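Long-range contacts in iminosuccinate reductase (Paracoccus denitrificans, PDB 6RQA), which reduces iminosuccinate to L-aspartate with NADH, regenerating the amino group donor for the first step of the beta-hydroxyaspartate cycle: residues R53-F58 / V315-L320; L85-G90 / F109-D114; Q163-A168 / A194-P199; L208-D213 / H230-T235; L226-V231 / D251-A256. All coordinates share one frame; numbering follows the deposited sequence.

Contact 1: R53-F58 / V315-L320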
# COMPACT_ATOMS: atom_id res chain seq x y z
N ARG A 53 -3.49 -14.53 -17.44
CA ARG A 53 -3.15 -13.10 -17.47
C ARG A 53 -4.39 -12.21 -17.40
O ARG A 53 -4.40 -11.10 -17.94
CB ARG A 53 -2.31 -12.76 -18.70
CG ARG A 53 -0.98 -13.51 -18.77
CD ARG A 53 -0.16 -13.28 -17.51
NE ARG A 53 1.12 -13.97 -17.56
CZ ARG A 53 1.35 -15.18 -17.04
NH1 ARG A 53 0.38 -15.83 -16.41
NH2 ARG A 53 2.55 -15.73 -17.13
N LYS A 54 -5.44 -12.69 -16.74
CA LYS A 54 -6.61 -11.88 -16.45
C LYS A 54 -6.55 -11.23 -15.07
O LYS A 54 -7.50 -10.57 -14.66
CB LYS A 54 -7.89 -12.72 -16.56
CG LYS A 54 -8.58 -12.62 -17.91
CD LYS A 54 -7.71 -13.15 -19.04
CE LYS A 54 -8.42 -13.06 -20.38
NZ LYS A 54 -7.57 -13.58 -21.49
N ALA A 55 -5.44 -11.42 -14.35
CA ALA A 55 -5.27 -10.88 -13.01
C ALA A 55 -3.78 -10.84 -12.70
O ALA A 55 -3.00 -11.63 -13.25
CB ALA A 55 -6.02 -11.71 -11.97
N TYR A 56 -3.39 -9.91 -11.83
CA TYR A 56 -1.98 -9.78 -11.48
C TYR A 56 -1.87 -9.10 -10.12
O TYR A 56 -2.79 -8.41 -9.67
CB TYR A 56 -1.20 -9.00 -12.54
CG TYR A 56 -1.39 -7.50 -12.48
CD1 TYR A 56 -2.54 -6.90 -12.97
CD2 TYR A 56 -0.40 -6.68 -11.95
CE1 TYR A 56 -2.71 -5.53 -12.92
CE2 TYR A 56 -0.55 -5.31 -11.90
CZ TYR A 56 -1.71 -4.74 -12.38
OH TYR A 56 -1.87 -3.37 -12.33
N ASN A 57 -0.72 -9.31 -9.48
CA ASN A 57 -0.43 -8.72 -8.18
C ASN A 57 0.44 -7.48 -8.35
O ASN A 57 1.37 -7.46 -9.16
CB ASN A 57 0.29 -9.73 -7.28
CG ASN A 57 -0.52 -10.99 -7.07
OD1 ASN A 57 -1.43 -11.03 -6.24
ND2 ASN A 57 -0.18 -12.04 -7.81
N PHE A 58 0.14 -6.46 -7.56
CA PHE A 58 0.95 -5.25 -7.55
C PHE A 58 2.31 -5.53 -6.92
O PHE A 58 2.48 -6.53 -6.21
CB PHE A 58 0.24 -4.14 -6.78
CG PHE A 58 -1.07 -3.71 -7.39
CD1 PHE A 58 -1.38 -4.02 -8.70
CD2 PHE A 58 -1.99 -3.00 -6.64
CE1 PHE A 58 -2.58 -3.63 -9.25
CE2 PHE A 58 -3.19 -2.60 -7.19
CZ PHE A 58 -3.49 -2.92 -8.49
N VAL A 315 0.19 -14.35 -2.36
CA VAL A 315 -0.02 -13.20 -3.22
C VAL A 315 -1.30 -12.50 -2.81
O VAL A 315 -2.23 -13.12 -2.26
CB VAL A 315 -0.07 -13.60 -4.72
CG1 VAL A 315 1.25 -14.25 -5.14
CG2 VAL A 315 -1.23 -14.53 -4.99
N GLY A 316 -1.36 -11.19 -3.08
CA GLY A 316 -2.49 -10.40 -2.64
C GLY A 316 -3.81 -10.79 -3.27
O GLY A 316 -4.87 -10.61 -2.66
N LEU A 317 -3.77 -11.34 -4.49
CA LEU A 317 -5.01 -11.75 -5.14
C LEU A 317 -5.72 -12.85 -4.35
O LEU A 317 -6.95 -12.92 -4.35
CB LEU A 317 -4.73 -12.22 -6.57
CG LEU A 317 -4.35 -11.16 -7.60
CD1 LEU A 317 -4.01 -11.82 -8.93
CD2 LEU A 317 -5.46 -10.13 -7.78
N GLN A 318 -4.95 -13.72 -3.68
CA GLN A 318 -5.56 -14.74 -2.84
C GLN A 318 -6.38 -14.10 -1.72
O GLN A 318 -7.50 -14.54 -1.43
CB GLN A 318 -4.48 -15.66 -2.27
CG GLN A 318 -3.78 -16.51 -3.31
CD GLN A 318 -2.49 -17.12 -2.80
OE1 GLN A 318 -1.92 -16.65 -1.82
NE2 GLN A 318 -2.03 -18.17 -3.46
N ASP A 319 -5.82 -13.07 -1.07
CA ASP A 319 -6.58 -12.35 -0.05
C ASP A 319 -7.78 -11.64 -0.66
O ASP A 319 -8.87 -11.64 -0.07
CB ASP A 319 -5.67 -11.34 0.65
CG ASP A 319 -4.44 -11.98 1.25
OD1 ASP A 319 -4.60 -12.90 2.09
OD2 ASP A 319 -3.31 -11.57 0.89
N LEU A 320 -7.61 -11.03 -1.83
CA LEU A 320 -8.72 -10.32 -2.47
C LEU A 320 -9.85 -11.27 -2.84
O LEU A 320 -11.02 -10.97 -2.63
CB LEU A 320 -8.22 -9.57 -3.70
CG LEU A 320 -7.21 -8.45 -3.48
CD1 LEU A 320 -6.84 -7.79 -4.80
CD2 LEU A 320 -7.75 -7.42 -2.50

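Contact 2: L85-G90 / F109-D114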
# COMPACT_ATOMS: atom_id res chain seq x y z
N LEU A 85 -10.70 -5.41 -6.88
CA LEU A 85 -9.56 -4.53 -6.76
C LEU A 85 -9.36 -4.14 -5.30
O LEU A 85 -10.33 -3.89 -4.59
CB LEU A 85 -9.74 -3.26 -7.62
CG LEU A 85 -8.66 -2.18 -7.54
CD1 LEU A 85 -7.36 -2.67 -8.14
CD2 LEU A 85 -9.13 -0.91 -8.22
N GLY A 86 -8.11 -4.10 -4.87
CA GLY A 86 -7.83 -3.67 -3.51
C GLY A 86 -6.46 -4.16 -3.06
O GLY A 86 -5.56 -4.35 -3.88
N LEU A 87 -6.34 -4.36 -1.75
CA LEU A 87 -5.08 -4.75 -1.15
C LEU A 87 -5.35 -5.30 0.24
O LEU A 87 -6.42 -5.08 0.83
CB LEU A 87 -4.11 -3.57 -1.06
CG LEU A 87 -4.41 -2.55 0.05
CD1 LEU A 87 -3.16 -1.80 0.45
CD2 LEU A 87 -5.51 -1.58 -0.38
N LYS A 88 -4.36 -6.02 0.77
CA LYS A 88 -4.31 -6.38 2.18
C LYS A 88 -3.17 -5.61 2.83
O LYS A 88 -2.04 -5.63 2.32
CB LYS A 88 -4.12 -7.89 2.37
CG LYS A 88 -4.28 -8.33 3.83
CD LYS A 88 -4.14 -9.83 4.00
CE LYS A 88 -2.70 -10.28 3.84
NZ LYS A 88 -2.56 -11.75 4.02
N ALA A 89 -3.47 -4.93 3.93
CA ALA A 89 -2.49 -4.15 4.66
C ALA A 89 -2.29 -4.74 6.05
O ALA A 89 -3.22 -5.30 6.63
CB ALA A 89 -2.92 -2.68 4.76
N GLY A 90 -1.08 -4.60 6.56
CA GLY A 90 -0.74 -5.14 7.86
C GLY A 90 0.58 -5.87 7.85
O GLY A 90 1.45 -5.58 7.02
N PHE A 109 -8.81 -4.37 2.10
CA PHE A 109 -9.62 -3.24 1.67
C PHE A 109 -9.95 -3.44 0.19
O PHE A 109 -9.04 -3.50 -0.64
CB PHE A 109 -8.90 -1.91 1.88
CG PHE A 109 -8.41 -1.71 3.29
CD1 PHE A 109 -9.29 -1.43 4.32
CD2 PHE A 109 -7.05 -1.78 3.58
CE1 PHE A 109 -8.83 -1.24 5.61
CE2 PHE A 109 -6.59 -1.59 4.86
CZ PHE A 109 -7.48 -1.32 5.88
N LEU A 110 -11.24 -3.55 -0.12
CA LEU A 110 -11.70 -3.70 -1.49
C LEU A 110 -12.15 -2.36 -2.04
O LEU A 110 -12.73 -1.54 -1.31
CB LEU A 110 -12.84 -4.72 -1.57
CG LEU A 110 -12.50 -6.15 -1.12
CD1 LEU A 110 -13.71 -7.06 -1.29
CD2 LEU A 110 -11.31 -6.68 -1.89
N PHE A 111 -11.89 -2.14 -3.32
CA PHE A 111 -12.25 -0.90 -3.99
C PHE A 111 -13.08 -1.21 -5.23
O PHE A 111 -12.92 -2.27 -5.85
CB PHE A 111 -11.01 -0.09 -4.39
CG PHE A 111 -10.33 0.60 -3.23
CD1 PHE A 111 -9.64 -0.14 -2.28
CD2 PHE A 111 -10.39 1.97 -3.09
CE1 PHE A 111 -9.01 0.49 -1.22
CE2 PHE A 111 -9.77 2.61 -2.03
CZ PHE A 111 -9.08 1.87 -1.10
N ASP A 112 -13.96 -0.29 -5.58
CA ASP A 112 -14.77 -0.44 -6.78
C ASP A 112 -13.91 -0.20 -8.01
O ASP A 112 -13.38 0.91 -8.18
CB ASP A 112 -15.94 0.54 -6.74
CG ASP A 112 -17.00 0.24 -7.77
OD1 ASP A 112 -16.73 -0.52 -8.72
OD2 ASP A 112 -18.12 0.78 -7.64
N PRO A 113 -13.73 -1.19 -8.89
CA PRO A 113 -12.88 -0.97 -10.07
C PRO A 113 -13.47 -0.02 -11.09
O PRO A 113 -12.73 0.46 -11.96
CB PRO A 113 -12.72 -2.38 -10.66
CG PRO A 113 -13.19 -3.33 -9.59
CD PRO A 113 -14.23 -2.57 -8.82
N ASP A 114 -14.77 0.27 -11.02
CA ASP A 114 -15.41 1.14 -11.99
C ASP A 114 -15.43 2.60 -11.57
O ASP A 114 -15.60 3.48 -12.42
CB ASP A 114 -16.85 0.68 -12.26
CG ASP A 114 -16.91 -0.67 -12.94
OD1 ASP A 114 -15.92 -1.05 -13.58
OD2 ASP A 114 -17.96 -1.34 -12.83
O HOH W 1 -13.71 -5.05 -5.40

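Contact 3: Q163-A168 / A194-P199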
# COMPACT_ATOMS: atom_id res chain seq x y z
N GLN A 163 -4.08 -26.07 7.33
CA GLN A 163 -3.51 -26.82 6.21
C GLN A 163 -4.02 -28.25 6.18
O GLN A 163 -4.32 -28.79 5.11
CB GLN A 163 -1.98 -26.80 6.30
CG GLN A 163 -1.37 -25.40 6.36
CD GLN A 163 -1.53 -24.63 5.06
OE1 GLN A 163 -1.55 -25.20 3.97
NE2 GLN A 163 -1.66 -23.31 5.18
N MET A 164 -4.15 -28.88 7.35
CA MET A 164 -4.60 -30.27 7.39
C MET A 164 -6.07 -30.39 7.01
O MET A 164 -6.46 -31.32 6.29
CB MET A 164 -4.35 -30.86 8.78
CG MET A 164 -4.59 -32.36 8.86
SD MET A 164 -4.32 -33.05 10.51
CE MET A 164 -2.61 -32.60 10.78
N ARG A 165 -6.90 -29.45 7.48
CA ARG A 165 -8.32 -29.50 7.14
C ARG A 165 -8.55 -29.28 5.65
O ARG A 165 -9.37 -29.97 5.04
CB ARG A 165 -9.10 -28.47 7.96
CG ARG A 165 -9.37 -28.89 9.40
CD ARG A 165 -10.35 -27.96 10.08
NE ARG A 165 -9.74 -26.70 10.48
CZ ARG A 165 -9.27 -26.46 11.70
NH1 ARG A 165 -9.35 -27.39 12.64
NH2 ARG A 165 -8.72 -25.28 11.99
N ALA A 166 -7.82 -28.33 5.05
CA ALA A 166 -8.00 -28.08 3.63
C ALA A 166 -7.47 -29.23 2.78
O ALA A 166 -8.03 -29.52 1.71
CB ALA A 166 -7.31 -26.77 3.24
N ALA A 167 -6.41 -29.90 3.24
CA ALA A 167 -5.87 -31.02 2.48
C ALA A 167 -6.80 -32.23 2.54
O ALA A 167 -7.00 -32.91 1.53
CB ALA A 167 -4.48 -31.38 3.00
N ALA A 168 -7.37 -32.50 3.72
CA ALA A 168 -8.30 -33.62 3.85
C ALA A 168 -9.61 -33.36 3.13
O ALA A 168 -10.34 -34.31 2.84
CB ALA A 168 -8.56 -33.91 5.33
N ALA A 194 -7.99 -35.95 14.62
CA ALA A 194 -9.16 -36.59 15.21
C ALA A 194 -10.46 -35.97 14.70
O ALA A 194 -11.46 -36.67 14.53
CB ALA A 194 -9.10 -36.52 16.73
N GLU A 195 -10.46 -34.65 14.46
CA GLU A 195 -11.64 -34.01 13.90
C GLU A 195 -11.93 -34.51 12.49
O GLU A 195 -13.10 -34.56 12.07
CB GLU A 195 -11.46 -32.49 13.89
CG GLU A 195 -11.27 -31.86 15.26
CD GLU A 195 -11.08 -30.36 15.19
OE1 GLU A 195 -10.89 -29.83 14.08
OE2 GLU A 195 -11.13 -29.71 16.26
N LEU A 196 -10.89 -34.87 11.74
CA LEU A 196 -11.04 -35.37 10.38
C LEU A 196 -11.20 -36.88 10.31
O LEU A 196 -11.27 -37.43 9.21
CB LEU A 196 -9.82 -34.94 9.55
CG LEU A 196 -9.52 -33.44 9.52
CD1 LEU A 196 -8.17 -33.18 8.89
CD2 LEU A 196 -10.62 -32.69 8.78
N GLY A 197 -11.27 -37.56 11.45
CA GLY A 197 -11.41 -39.00 11.46
C GLY A 197 -10.21 -39.74 10.90
O GLY A 197 -10.37 -40.83 10.33
N LEU A 198 -9.02 -39.16 11.03
CA LEU A 198 -7.81 -39.72 10.48
C LEU A 198 -6.83 -40.07 11.60
O LEU A 198 -6.62 -39.25 12.50
CB LEU A 198 -7.15 -38.74 9.50
CG LEU A 198 -7.93 -38.42 8.22
CD1 LEU A 198 -7.22 -37.32 7.43
CD2 LEU A 198 -8.09 -39.67 7.38
N PRO A 199 -6.22 -41.25 11.58
CA PRO A 199 -5.22 -41.58 12.60
C PRO A 199 -3.94 -40.78 12.40
O PRO A 199 -3.55 -40.46 11.27
CB PRO A 199 -4.98 -43.08 12.38
CG PRO A 199 -5.32 -43.30 10.95
CD PRO A 199 -6.44 -42.36 10.63

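Contact 4: L208-D213 / H230-T235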
# COMPACT_ATOMS: atom_id res chain seq x y z
N LEU A 208 9.10 -39.63 7.48
CA LEU A 208 8.11 -38.78 6.83
C LEU A 208 8.40 -38.64 5.34
O LEU A 208 7.50 -38.78 4.50
CB LEU A 208 8.07 -37.41 7.51
CG LEU A 208 6.91 -36.46 7.17
CD1 LEU A 208 6.56 -35.61 8.38
CD2 LEU A 208 7.24 -35.58 5.98
N GLY A 209 9.66 -38.38 4.99
CA GLY A 209 10.02 -38.26 3.59
C GLY A 209 9.84 -39.53 2.79
O GLY A 209 9.66 -39.46 1.57
N ALA A 210 9.87 -40.69 3.44
CA ALA A 210 9.77 -41.97 2.76
C ALA A 210 8.37 -42.57 2.79
O ALA A 210 8.10 -43.51 2.03
CB ALA A 210 10.76 -42.97 3.36
N GLU A 211 7.48 -42.06 3.64
CA GLU A 211 6.14 -42.62 3.78
C GLU A 211 5.02 -41.65 3.43
O GLU A 211 3.90 -42.11 3.17
CB GLU A 211 5.92 -43.13 5.21
CG GLU A 211 6.92 -44.19 5.65
CD GLU A 211 6.70 -44.64 7.08
OE1 GLU A 211 7.19 -45.73 7.44
OE2 GLU A 211 6.05 -43.90 7.84
N ALA A 212 5.28 -40.35 3.40
CA ALA A 212 4.25 -39.36 3.10
C ALA A 212 4.19 -39.13 1.60
O ALA A 212 5.18 -38.71 0.99
CB ALA A 212 4.52 -38.05 3.84
N ASP A 213 3.03 -39.39 1.01
CA ASP A 213 2.83 -39.14 -0.41
C ASP A 213 2.64 -37.65 -0.69
O ASP A 213 3.07 -37.17 -1.75
CB ASP A 213 1.62 -39.93 -0.92
CG ASP A 213 1.66 -41.39 -0.49
OD1 ASP A 213 2.77 -41.97 -0.49
OD2 ASP A 213 0.60 -41.94 -0.14
N HIS A 230 15.92 -37.73 2.31
CA HIS A 230 14.74 -38.08 3.08
C HIS A 230 13.59 -38.48 2.17
O HIS A 230 12.92 -39.49 2.40
CB HIS A 230 14.33 -36.92 3.98
CG HIS A 230 15.18 -36.75 5.20
ND1 HIS A 230 15.17 -35.61 5.97
CD2 HIS A 230 16.07 -37.59 5.79
CE1 HIS A 230 16.01 -35.75 6.97
NE2 HIS A 230 16.57 -36.94 6.89
N VAL A 231 13.35 -37.70 1.12
CA VAL A 231 12.21 -37.93 0.24
C VAL A 231 12.50 -39.14 -0.65
O VAL A 231 13.49 -39.17 -1.38
CB VAL A 231 11.91 -36.68 -0.61
CG1 VAL A 231 10.71 -36.93 -1.51
CG2 VAL A 231 11.67 -35.49 0.30
N LYS A 232 11.62 -40.13 -0.58
CA LYS A 232 11.73 -41.33 -1.40
C LYS A 232 10.39 -41.60 -2.07
O LYS A 232 9.33 -41.39 -1.47
CB LYS A 232 12.15 -42.55 -0.56
CG LYS A 232 13.41 -42.35 0.27
CD LYS A 232 14.66 -42.90 -0.42
CE LYS A 232 15.23 -41.93 -1.44
NZ LYS A 232 16.45 -42.46 -2.09
N GLY A 233 10.44 -42.06 -3.32
CA GLY A 233 9.25 -42.39 -4.06
C GLY A 233 8.49 -41.17 -4.54
O GLY A 233 8.92 -40.03 -4.36
N PRO A 234 7.34 -41.39 -5.18
CA PRO A 234 6.51 -40.26 -5.63
C PRO A 234 6.02 -39.44 -4.45
O PRO A 234 5.43 -39.96 -3.50
CB PRO A 234 5.35 -40.95 -6.36
CG PRO A 234 5.88 -42.29 -6.74
CD PRO A 234 6.80 -42.69 -5.63
N THR A 235 6.27 -38.13 -4.51
CA THR A 235 5.96 -37.23 -3.41
C THR A 235 5.67 -35.84 -3.95
O THR A 235 6.37 -35.36 -4.85
CB THR A 235 7.12 -37.17 -2.40
OG1 THR A 235 7.37 -38.47 -1.87
CG2 THR A 235 6.79 -36.21 -1.26
O HOH W 2 5.99 -42.28 -1.09

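Contact 5: L226-V231 / D251-A256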
# COMPACT_ATOMS: atom_id res chain seq x y z
N LEU A 226 13.69 -30.85 5.79
CA LEU A 226 13.52 -32.02 4.94
C LEU A 226 14.69 -32.11 3.97
O LEU A 226 14.85 -31.25 3.10
CB LEU A 226 12.19 -31.95 4.20
CG LEU A 226 11.74 -33.19 3.43
CD1 LEU A 226 11.57 -34.38 4.37
CD2 LEU A 226 10.45 -32.92 2.68
N MET A 227 15.52 -33.14 4.13
CA MET A 227 16.73 -33.27 3.34
C MET A 227 16.45 -33.98 2.02
O MET A 227 15.37 -34.51 1.78
CB MET A 227 17.80 -34.02 4.14
CG MET A 227 18.19 -33.33 5.43
SD MET A 227 18.63 -31.60 5.17
CE MET A 227 20.04 -31.77 4.07
N ASN A 228 17.46 -33.98 1.15
CA ASN A 228 17.30 -34.55 -0.18
C ASN A 228 17.06 -36.05 -0.12
O ASN A 228 16.13 -36.57 -0.76
CB ASN A 228 18.53 -34.24 -1.04
CG ASN A 228 18.39 -34.73 -2.46
OD1 ASN A 228 17.29 -34.76 -3.01
ND2 ASN A 228 19.50 -35.11 -3.07
N GLU A 229 17.88 -36.78 0.64
CA GLU A 229 17.74 -38.22 0.72
C GLU A 229 16.59 -38.66 1.62
O GLU A 229 16.31 -39.86 1.70
CB GLU A 229 19.05 -38.85 1.21
CG GLU A 229 20.18 -38.78 0.19
CD GLU A 229 19.78 -39.34 -1.17
OE1 GLU A 229 19.35 -38.55 -2.03
OE2 GLU A 229 19.90 -40.57 -1.36
N HIS A 230 15.92 -37.73 2.31
CA HIS A 230 14.74 -38.08 3.08
C HIS A 230 13.59 -38.48 2.17
O HIS A 230 12.92 -39.49 2.40
CB HIS A 230 14.33 -36.92 3.98
CG HIS A 230 15.18 -36.75 5.20
ND1 HIS A 230 15.17 -35.61 5.97
CD2 HIS A 230 16.07 -37.59 5.79
CE1 HIS A 230 16.01 -35.75 6.97
NE2 HIS A 230 16.57 -36.94 6.89
N VAL A 231 13.35 -37.70 1.12
CA VAL A 231 12.21 -37.93 0.24
C VAL A 231 12.50 -39.14 -0.65
O VAL A 231 13.49 -39.17 -1.38
CB VAL A 231 11.91 -36.68 -0.61
CG1 VAL A 231 10.71 -36.93 -1.51
CG2 VAL A 231 11.67 -35.49 0.30
N ASP A 251 16.01 -28.82 1.66
CA ASP A 251 17.37 -28.93 1.16
C ASP A 251 17.41 -28.43 -0.28
O ASP A 251 16.63 -28.90 -1.11
CB ASP A 251 17.84 -30.39 1.24
CG ASP A 251 19.30 -30.56 0.86
OD1 ASP A 251 20.02 -29.55 0.73
OD2 ASP A 251 19.73 -31.73 0.70
N PRO A 252 18.27 -27.46 -0.60
CA PRO A 252 18.35 -26.99 -2.00
C PRO A 252 18.61 -28.10 -3.00
O PRO A 252 18.19 -27.98 -4.16
CB PRO A 252 19.50 -25.98 -1.95
CG PRO A 252 19.49 -25.47 -0.55
CD PRO A 252 19.10 -26.64 0.31
N ALA A 253 19.29 -29.17 -2.60
CA ALA A 253 19.48 -30.31 -3.50
C ALA A 253 18.15 -31.00 -3.79
O ALA A 253 17.91 -31.45 -4.92
CB ALA A 253 20.48 -31.30 -2.90
N LEU A 254 17.28 -31.10 -2.79
CA LEU A 254 15.94 -31.64 -3.01
C LEU A 254 15.13 -30.74 -3.92
O LEU A 254 14.38 -31.22 -4.78
CB LEU A 254 15.23 -31.85 -1.67
CG LEU A 254 13.74 -32.19 -1.70
CD1 LEU A 254 13.51 -33.54 -2.36
CD2 LEU A 254 13.16 -32.16 -0.30
N VAL A 255 15.26 -29.42 -3.74
CA VAL A 255 14.57 -28.47 -4.61
C VAL A 255 15.08 -28.58 -6.04
O VAL A 255 14.33 -28.36 -7.00
CB VAL A 255 14.73 -27.05 -4.05
CG1 VAL A 255 13.97 -26.04 -4.90
CG2 VAL A 255 14.26 -26.99 -2.61
N ALA A 256 16.35 -28.94 -6.22
CA ALA A 256 16.94 -28.95 -7.56
C ALA A 256 16.43 -30.10 -8.41
O ALA A 256 16.35 -29.98 -9.63
CB ALA A 256 18.46 -29.00 -7.46

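Contact 1: R53-F58 / V315-L320
Strand 55-57 meets the start of helix 316-320 through Asn57 and Gly316, with the two axes 8.5 Å apart at their closest and 118° between their directions. Asn57 carries the polar part. Its CG stands anti to the carbonyl carbon (chi1 -58°), which turns the amide toward the first helical turn. There Asn57 OD1 accepts a hydrogen bond from Leu317 N at 2.9 Å. The donor lies nearly along the C=O axis, and the N-H points well at the oxygen. Gly316 N is also near OD1, but its angle is too poor for a bond. The same amide lies across the Val315 side chain at about a right angle. Asn57 ND2 faces Val315 CB at 3.5 Å and CG1 slightly farther off. Leu317 adds the apolar part. Leu317 CD1 reaches Ala55 CB at 3.6 Å, and its CD2 lies beside Tyr56 O. One amide oxygen thus engages a backbone N-H at the N-terminal end of the helix. Just before the helix, Val315 N donates to Gln318 OE1. Met50 of helix 36-51 packs on both Asn57 and Leu317. Farther along the helix, Asp319 forms salt bridges with Arg131, which binds NAD(+), and with Lys88, the probable proton donor/acceptor. On the strand, Tyr56 OH is hydrogen-bonded to Glu63 of the second subunit.

Contact 2: L85-G90 / F109-D114
Two first torsions, 75° at Leu87 with CG between the backbone N and the carbonyl carbon, and -53° at Phe109 with CG anti to the carbonyl carbon, bring Leu87 CD2 over to Phe109 CB. These two atoms are 4.1 Å apart, and the side chains approach obliquely. Leu87 CD2 also lies near the rim of the Phe109 ring. At the same ring's edge, Phe109 CE2 meets Ala89 CB at 3.8 Å. A further neighbour of Leu87 CD2 is Phe111 CE1. Leu85 extends this face, Leu85 CB packing on Pro113 CG at 4.0 Å. Strands 84-92 and 104-111 form an antiparallel beta hairpin. Leu87 and Phe109 are a hydrogen-bonded pair: Phe109 N gives to Leu87 O at 2.8 Å, and Leu87 N gives back to Phe109 O at 3.0 Å. Gly86 and Leu110 make the adjacent non-hydrogen-bonded pair. Phe111 N donates to Leu85 O, and a water takes a weak bond from Leu85 N while donating to Phe111 O. Beyond Phe111, Asp112 OD1 accepts from Asp114 N in an Asx turn. The face with Leu87 and Phe109 packs on the second subunit, where Phe109 stacks on its counterpart Phe109. Leu110 points to the other face and packs on helix 316-333. The side chain of Lys88 likewise points away from the Leu87 face, and its NZ is hydrogen-bonded to Thr128 OG1. The hairpin therefore has two unlike faces: one is apolar and aromatic and serves the dimer, and the other carries Leu110 and Lys88, the latter probably the proton donor/acceptor.

Contact 3: Q163-A168 / A194-P199
The guanidinium of Arg165 meets the carboxylate of Glu195 at its edge, near its plane, and the two planes are only 27° apart. Arg165 NH1 and Glu195 OE1 form a salt bridge at 3.2 Å. Its hydrogen bond is weak, because the N-H is bent well away from the oxygen. Phe162, one turn earlier, makes a cation-pi contact with the same arginine. The contact belongs to the Rossmann-type NAD-binding domain. It joins helix 158-170 to the end of helix 186-195, two connections of the parallel sheet. A bend at chi3 of Arg165 (-77°) turns its guanidinium toward the carboxylate of Glu195, which runs extended beyond CG. The two side chains cross obliquely. Glu195 is exposed, so solvent probably weakens this ion pair. The apolar part lies beside it. Leu196 CD1 touches both Met164 CG and Ala168 CB, at 3.7 Å from each. The other branch, Leu196 CD2, reaches Arg165 CG at 4.0 Å, so the aliphatic part of the arginine also takes part. Gly197 then ends helix 186-195 in a Schellman motif, with a positive phi. This turn is followed by Leu198, which faces helix 158-170 again. Met164 continues the packing inward onto Leu189 and Ala193 of helix 186-195 and Val176 of strand 175-179. Leu198 also touches Val176. Across the contact, Leu198 CD1 stands 4.2 Å from Ala168 CB.

Contact 4: L208-D213 / H230-T235
Lys232 starts its course beside Ala210, where its CB lies 4.1 Å from Ala210 CA. The next atom, Lys232 CG, packs at the same distance from Ala210 CB. The chain then bends at chi2 and chi3 (-97° and 82°) and leaves helix 205-211. At the tip, NZ makes a long, weak ion pair with Glu229. The backbone of the same residue is held more firmly. Lys232 N donates to Gly209 O at 3.0 Å, coming from above the carbonyl plane rather than along a lone pair. Val231 CA makes a CA-H...O contact with Gly209 O at 3.3 Å. Gly209 has no side chain, and the loop backbone comes close over it, with His230 O beside Gly209 CA. This is the Rossmann-type domain, where helix 205-211 leads into strand 214-217 and the loop 230-235 leads into the neighbouring parallel strand 235-239. The contact thus joins two adjacent entries into the sheet. At the start of strand 235-239, Thr235 CA meets Asp213 O in a further CA-H...O contact at 3.3 Å. Thr235 CG2, anti to the backbone N, lies 3.7 Å from Ala212 O, and OG1 lies at a similar distance from that oxygen. Asp213 turns its carboxylate elsewhere: OD2 accepts from the backbone N atoms of Lys149 and Val150. Asp213 OD1 lies 3.3 Å from a water, which is also near Pro234 O.

Contact 5: L226-V231 / D251-A256
Asp251 and Asn228 meet at the N-terminus of helix 252-256, where Asp251 is the N-cap. Both its carboxylate oxygens are used. Asp251 OD1 takes a weak capping bond from Ala253 N at 3.4 Å. Asp251 OD2 offers its anti lone pair to Asn228 N across the contact, at 3.2 Å. Asp251 N in turn donates to Leu226 O at 3.1 Å, so two bonds pair the residue with the loop after strand 224-226. The tightly packed part is largely apolar. Leu254, with CG anti to the backbone N (chi1 170°), brings its CD2 against both Leu226 and Val231. Leu254 CD2 lies 3.7 Å from Val231 CG2 and somewhat farther from Leu226 CD2. Ile237 of strand 235-239 touches all three residues, so the cluster sits against the parallel sheet of the Rossmann-type domain. Asn228 belongs to the packed part too. Its CB lies against Asp251 OD2, and Asn228 OD1, bonded to Arg257 NH1, is 3.4 Å from Leu254 CA. The other side is looser and partly exposed. Met227 is bent at chi2 and chi3, and this folds CE back over the carboxylate of Asp251. Nearby, Asn228 ND2 touches Ala253 CB at 3.9 Å.

In the fold
From the N terminus, contact 1 opens first and closes last. Residues 53-58 meet 315-320, and contacts 2 to 5 all nest inside this loop. Contact 2 closes a short hairpin in the mixed sheet and touches contact 1. The chain then enters the parallel-sheet domain. There contact 3 closes the stretch between helices 158-170 and 186-195, with nothing shared with the others. Contact 4 follows in series. Contact 5 opens at 226-231, before contact 4 has closed at 230-235, so the two loops overlap. The two share His230 and Val231. Together they tie helix 205-211, the loop before strand 235-239 and helix 252-256. Contact 1 finally brings helix 316-333 back to the mixed sheet.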